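Local coordinates for enoyl-CoA hydratase/isomerase family protein (Ruegeria pomeroyi, PDB 3L3S), which belongs to the crotonase superfamily and probably acts as a hydro-lyase on acyl-CoA thioesters, as enoyl-CoA hydratases do, at residues Ala118-Ala124 against Thr150-Val155; Leu128-Ala134 against Ile185-Glu191. All blocks are in the same frame, centred on the assembly; numbering follows the deposited sequence.

In the fold
Contact 1 packs helix 118-124 against helix 150-155 in the buried middle of the subunit. Contact 2 pairs strand 128-131 with strand 187-188 at one border of the main sheet. The centres lie about 17 Å apart, yet side chains of the two contacts touch. Helix 118-124 is followed in the chain by strand 128-131. Selenomethionine Met123, on helix 118-124 but not touching 150-155, packs onto contact 2: its SE lies 4.1 Å from Ile185 CG2, and its CG 4.1 Å from Ala129 CB. Contact 1 meets chiefly the second subunit of the trimer, contact 2 the third. In crotonase relatives the N-terminus of the helix corresponding to 118-124 borders the oxyanion hole, so contact 1 probably lies beside the active site.

Contact 1 (Ala118-Ala124 against Thr150-Val155); sequences AGLQLMA and TPAVAV
Gln121 reaches across to Pro151 and lies against it. Its CG is anti to the backbone N (chi1 174°), and the extended chain carries the amide past Thr150 and Pro151. There OE1 sits 3.6 Å from Pro151 CG. NE2 makes no hydrogen bond to the nearby Thr150 carbonyl; it bonds instead to the hydroxyl of Tyr232 of the second subunit. This gives the buried amide a partner across the subunit interface.

Apolar side chains make up most of the rest. Ala124 CB meets Ala154 CB at 4.0 Å, and small side chains here let the backbones come close. Val155 CG2 sits beside its own backbone N, where it touches both Leu120 CG at 4.0 Å and Ala124 CB at 4.1 Å. The Leu120 and Val155 side chains cross at about a right angle.

One water joins the helices through backbone oxygens. It donates to Ala124 O at 2.6 Å and to Ala154 O at 2.7 Å.

The helix axes approach to 8.1 Å and run nearly the same way, at 27°. This is close, buried helix-helix packing within the crotonase fold, with Tyr232 and Met239 of the second subunit packing beside Gln121, Pro151 and Ala154.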
loop_
_atom_site.group_PDB
_atom_site.type_symbol
_atom_site.label_atom_id
_atom_site.label_comp_id
_atom_site.label_asym_id
_atom_site.label_seq_id
_atom_site.Cartn_x
_atom_site.Cartn_y
_atom_site.Cartn_z
ATOM N N ALA B 118 -5.301 15.647 -14.831
ATOM C CA ALA B 118 -6.557 14.888 -14.830
ATOM C C ALA B 118 -6.519 13.710 -15.813
ATOM O O ALA B 118 -7.360 12.816 -15.756
ATOM C CB ALA B 118 -7.745 15.805 -15.107
ATOM N N GLY B 119 -5.491 13.712 -16.664
ATOM C CA GLY B 119 -5.263 12.657 -17.633
ATOM C C GLY B 119 -4.652 11.444 -16.964
ATOM O O GLY B 119 -4.873 10.306 -17.399
ATOM N N LEU B 120 -3.887 11.685 -15.897
ATOM C CA LEU B 120 -3.290 10.600 -15.124
ATOM C C LEU B 120 -4.363 10.037 -14.181
ATOM O O LEU B 120 -4.370 8.853 -13.896
ATOM C CB LEU B 120 -2.063 11.079 -14.343
ATOM C CG LEU B 120 -1.246 10.053 -13.547
ATOM C CD1 LEU B 120 -0.753 8.923 -14.438
ATOM C CD2 LEU B 120 -0.094 10.752 -12.891
ATOM N N GLN B 121 -5.302 10.895 -13.779
ATOM C CA GLN B 121 -6.426 10.530 -12.909
ATOM C C GLN B 121 -7.368 9.536 -13.607
ATOM O O GLN B 121 -7.770 8.546 -12.999
ATOM C CB GLN B 121 -7.198 11.794 -12.511
ATOM C CG GLN B 121 -8.481 11.588 -11.716
ATOM C CD GLN B 121 -9.121 12.883 -11.254
ATOM O OE1 GLN B 121 -8.838 13.972 -11.771
ATOM N NE2 GLN B 121 -9.986 12.773 -10.260
ATOM N N LEU B 122 -7.678 9.806 -14.880
ATOM C CA LEU B 122 -8.557 8.976 -15.718
ATOM C C LEU B 122 -8.005 7.569 -15.814
ATOM O O LEU B 122 -8.742 6.582 -15.691
ATOM C CB LEU B 122 -8.660 9.566 -17.134
ATOM C CG LEU B 122 -9.607 8.907 -18.157
ATOM C CD1 LEU B 122 -11.062 9.170 -17.782
ATOM C CD2 LEU B 122 -9.315 9.439 -19.561
HETATM N N MSE B 123 -6.689 7.512 -16.002
HETATM C CA MSE B 123 -5.943 6.273 -16.107
HETATM C C MSE B 123 -5.928 5.587 -14.729
HETATM O O MSE B 123 -6.231 4.403 -14.622
HETATM C CB MSE B 123 -4.518 6.580 -16.567
HETATM C CG MSE B 123 -3.753 5.382 -17.041
HETATM SE SE MSE B 123 -1.871 5.467 -16.559
HETATM C CE MSE B 123 -2.191 5.317 -14.650
ATOM N N ALA B 124 -5.635 6.365 -13.686
ATOM C CA ALA B 124 -5.591 5.870 -12.315
ATOM C C ALA B 124 -6.945 5.371 -11.812
ATOM O O ALA B 124 -6.985 4.464 -10.992
ATOM C CB ALA B 124 -5.037 6.922 -11.387
ATOM N N THR B 150 -7.333 17.040 -6.999
ATOM C CA THR B 150 -8.263 16.000 -7.457
ATOM C C THR B 150 -7.559 14.829 -8.160
ATOM O O THR B 150 -7.906 13.696 -7.892
ATOM C CB THR B 150 -9.495 16.566 -8.238
ATOM O OG1 THR B 150 -9.079 17.469 -9.271
ATOM C CG2 THR B 150 -10.440 17.281 -7.301
ATOM N N PRO B 151 -6.535 15.087 -9.028
ATOM C CA PRO B 151 -5.894 13.923 -9.644
ATOM C C PRO B 151 -5.107 13.058 -8.673
ATOM O O PRO B 151 -5.030 11.846 -8.871
ATOM C CB PRO B 151 -5.011 14.547 -10.721
ATOM C CG PRO B 151 -5.785 15.707 -11.125
ATOM C CD PRO B 151 -6.167 16.290 -9.809
ATOM N N ALA B 152 -4.622 13.665 -7.581
ATOM C CA ALA B 152 -3.860 12.924 -6.570
ATOM C C ALA B 152 -4.728 11.979 -5.726
ATOM O O ALA B 152 -4.203 11.085 -5.060
ATOM C CB ALA B 152 -3.056 13.858 -5.675
ATOM N N VAL B 153 -6.053 12.159 -5.800
ATOM C CA VAL B 153 -7.013 11.309 -5.092
ATOM C C VAL B 153 -6.997 9.902 -5.702
ATOM O O VAL B 153 -6.757 8.927 -4.990
ATOM C CB VAL B 153 -8.446 11.914 -5.113
ATOM C CG1 VAL B 153 -9.470 10.958 -4.507
ATOM C CG2 VAL B 153 -8.470 13.210 -4.347
ATOM N N ALA B 154 -7.190 9.821 -7.015
ATOM C CA ALA B 154 -7.186 8.542 -7.716
ATOM C C ALA B 154 -5.784 7.933 -7.780
ATOM O O ALA B 154 -5.643 6.717 -7.631
ATOM C CB ALA B 154 -7.770 8.688 -9.116
ATOM N N VAL B 155 -4.761 8.784 -7.941
ATOM C CA VAL B 155 -3.355 8.348 -7.998
ATOM C C VAL B 155 -2.885 7.768 -6.646
ATOM O O VAL B 155 -2.217 6.732 -6.620
ATOM C CB VAL B 155 -2.392 9.497 -8.477
ATOM C CG1 VAL B 155 -0.949 9.018 -8.538
ATOM C CG2 VAL B 155 -2.787 9.981 -9.859
HETATM O O HOH W 1 -7.314 4.705 -8.446
#

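Contact 2 (Leu128-Ala134 against Ile185-Glu191); sequences LAYASPA and INRILPE
Ala129 O accepts a short, straight bond from Asn186 N, 2.7 Å long with 175° at the hydrogen. Further on, Leu189 N binds Ala131 O at 3.0 Å. Between them, Ala131 N to Arg187 O is a weak bond. Ser132 CA adds a CA-H...O contact of 3.4 Å to Leu189 O.

Tyr130 lies on the same face as Arg187. With CG anti to the carbonyl carbon (chi1 -62°), its ring reaches toward 185-191. Arg187 CB meets the ring edge, 3.8 Å from Tyr130 CD1, while Asn186 CB packs obliquely against CE1. The hydroxyl bonds to Glu166 of the third subunit, and His197 of helix 194-207 also meets the ring. A leucine in place of Tyr130 would probably leave that glutamate without its hydroxyl mate and open a gap beside Arg187 CB.

On the other face Ala131 CB touches Ile185 CD1 at 3.8 Å. Ile188 CG2, on the same face as Ala131 CB, packs on Pro133 CG at 3.7 Å just past strand 128-131, and helix 176-182 lies against Ile188.

The pairing is therefore parallel but short, with two sound backbone bonds around a weak one. Apolar side chains pack on both faces of the pair, and Tyr130 ties this sheet border to the trimer interface.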
loop_
_atom_site.group_PDB
_atom_site.type_symbol
_atom_site.label_atom_id
_atom_site.label_comp_id
_atom_site.label_asym_id
_atom_site.label_seq_id
_atom_site.Cartn_x
_atom_site.Cartn_y
_atom_site.Cartn_z
ATOM N N LEU B 128 -7.459 -1.491 -14.577
ATOM C CA LEU B 128 -6.178 -1.877 -15.168
ATOM C C LEU B 128 -5.590 -0.788 -16.096
ATOM O O LEU B 128 -6.314 0.080 -16.597
ATOM C CB LEU B 128 -6.310 -3.212 -15.907
ATOM C CG LEU B 128 -6.864 -4.423 -15.137
ATOM C CD1 LEU B 128 -7.005 -5.621 -16.053
ATOM C CD2 LEU B 128 -5.987 -4.746 -13.936
ATOM N N ALA B 129 -4.269 -0.813 -16.277
ATOM C CA ALA B 129 -3.572 0.152 -17.127
ATOM C C ALA B 129 -2.340 -0.495 -17.748
ATOM O O ALA B 129 -1.514 -1.087 -17.047
ATOM C CB ALA B 129 -3.174 1.393 -16.330
ATOM N N TYR B 130 -2.263 -0.434 -19.074
ATOM C CA TYR B 130 -1.148 -1.012 -19.828
ATOM C C TYR B 130 -0.479 0.062 -20.674
ATOM O O TYR B 130 -1.141 0.797 -21.424
ATOM C CB TYR B 130 -1.632 -2.184 -20.698
ATOM C CG TYR B 130 -2.204 -3.321 -19.882
ATOM C CD1 TYR B 130 -1.370 -4.344 -19.381
ATOM C CD2 TYR B 130 -3.567 -3.326 -19.506
ATOM C CE1 TYR B 130 -1.879 -5.342 -18.503
ATOM C CE2 TYR B 130 -4.085 -4.309 -18.634
ATOM C CZ TYR B 130 -3.235 -5.310 -18.129
ATOM O OH TYR B 130 -3.721 -6.210 -17.205
ATOM N N ALA B 131 0.833 0.152 -20.534
ATOM C CA ALA B 131 1.599 1.151 -21.253
ATOM C C ALA B 131 2.709 0.631 -22.150
ATOM O O ALA B 131 3.110 -0.533 -22.071
ATOM C CB ALA B 131 2.155 2.170 -20.267
ATOM N N SER B 132 3.149 1.510 -23.050
ATOM C CA SER B 132 4.251 1.256 -23.981
ATOM C C SER B 132 5.462 1.860 -23.260
ATOM O O SER B 132 5.271 2.599 -22.293
ATOM C CB SER B 132 3.998 1.986 -25.317
ATOM O OG SER B 132 4.343 3.368 -25.271
ATOM N N PRO B 133 6.711 1.543 -23.689
ATOM C CA PRO B 133 7.873 2.130 -23.001
ATOM C C PRO B 133 8.016 3.649 -23.046
ATOM O O PRO B 133 8.529 4.239 -22.098
ATOM C CB PRO B 133 9.048 1.435 -23.669
ATOM C CG PRO B 133 8.516 0.088 -23.892
ATOM C CD PRO B 133 7.160 0.392 -24.498
ATOM N N ALA B 134 7.492 4.274 -24.100
ATOM C CA ALA B 134 7.548 5.731 -24.282
ATOM C C ALA B 134 6.574 6.535 -23.405
ATOM O O ALA B 134 6.628 7.770 -23.379
ATOM C CB ALA B 134 7.323 6.072 -25.739
ATOM N N ILE B 185 0.881 1.376 -13.417
ATOM C CA ILE B 185 0.443 0.575 -14.561
ATOM C C ILE B 185 0.650 -0.902 -14.203
ATOM O O ILE B 185 1.384 -1.207 -13.260
ATOM C CB ILE B 185 1.181 0.940 -15.890
ATOM C CG1 ILE B 185 2.700 0.968 -15.682
ATOM C CG2 ILE B 185 0.626 2.251 -16.452
ATOM C CD1 ILE B 185 3.540 1.127 -16.925
ATOM N N ASN B 186 0.024 -1.803 -14.962
ATOM C CA ASN B 186 0.112 -3.247 -14.716
ATOM C C ASN B 186 1.239 -4.004 -15.416
ATOM O O ASN B 186 1.813 -4.935 -14.832
ATOM C CB ASN B 186 -1.218 -3.928 -15.048
ATOM C CG ASN B 186 -2.340 -3.517 -14.111
ATOM O OD1 ASN B 186 -2.602 -4.180 -13.103
ATOM N ND2 ASN B 186 -3.011 -2.422 -14.439
ATOM N N ARG B 187 1.542 -3.626 -16.662
ATOM C CA ARG B 187 2.578 -4.285 -17.454
ATOM C C ARG B 187 3.057 -3.364 -18.568
ATOM O O ARG B 187 2.287 -2.548 -19.070
ATOM C CB ARG B 187 2.015 -5.589 -18.048
ATOM C CG ARG B 187 3.033 -6.635 -18.464
ATOM C CD ARG B 187 2.343 -7.953 -18.834
ATOM N NE ARG B 187 3.306 -8.930 -19.348
ATOM C CZ ARG B 187 2.994 -10.068 -19.967
ATOM N NH1 ARG B 187 1.724 -10.416 -20.158
ATOM N NH2 ARG B 187 3.962 -10.842 -20.440
ATOM N N ILE B 188 4.342 -3.461 -18.909
ATOM C CA ILE B 188 4.928 -2.671 -20.001
ATOM C C ILE B 188 5.060 -3.608 -21.189
ATOM O O ILE B 188 5.640 -4.686 -21.076
ATOM C CB ILE B 188 6.351 -2.118 -19.685
ATOM C CG1 ILE B 188 6.326 -1.132 -18.514
ATOM C CG2 ILE B 188 6.910 -1.378 -20.907
ATOM C CD1 ILE B 188 7.719 -0.791 -17.995
ATOM N N LEU B 189 4.506 -3.194 -22.324
ATOM C CA LEU B 189 4.564 -3.991 -23.547
ATOM C C LEU B 189 5.102 -3.210 -24.752
ATOM O O LEU B 189 4.964 -1.979 -24.797
ATOM C CB LEU B 189 3.170 -4.537 -23.879
ATOM C CG LEU B 189 2.793 -5.724 -22.995
ATOM C CD1 LEU B 189 1.659 -5.311 -22.086
ATOM C CD2 LEU B 189 2.492 -6.948 -23.823
ATOM N N PRO B 190 5.780 -3.898 -25.714
ATOM C CA PRO B 190 6.293 -3.185 -26.898
ATOM C C PRO B 190 5.089 -2.606 -27.659
ATOM O O PRO B 190 4.053 -3.271 -27.764
ATOM C CB PRO B 190 7.017 -4.290 -27.686
ATOM C CG PRO B 190 6.458 -5.583 -27.135
ATOM C CD PRO B 190 6.305 -5.279 -25.686
ATOM N N GLU B 191 5.212 -1.356 -28.113
ATOM C CA GLU B 191 4.118 -0.635 -28.791
ATOM C C GLU B 191 3.373 -1.268 -29.950
ATOM O O GLU B 191 2.274 -0.824 -30.281
ATOM C CB GLU B 191 4.491 0.817 -29.123
ATOM C CG GLU B 191 5.923 1.058 -29.515
ATOM C CD GLU B 191 6.843 1.332 -28.327
ATOM O OE1 GLU B 191 6.878 2.486 -27.849
ATOM O OE2 GLU B 191 7.548 0.396 -27.890
#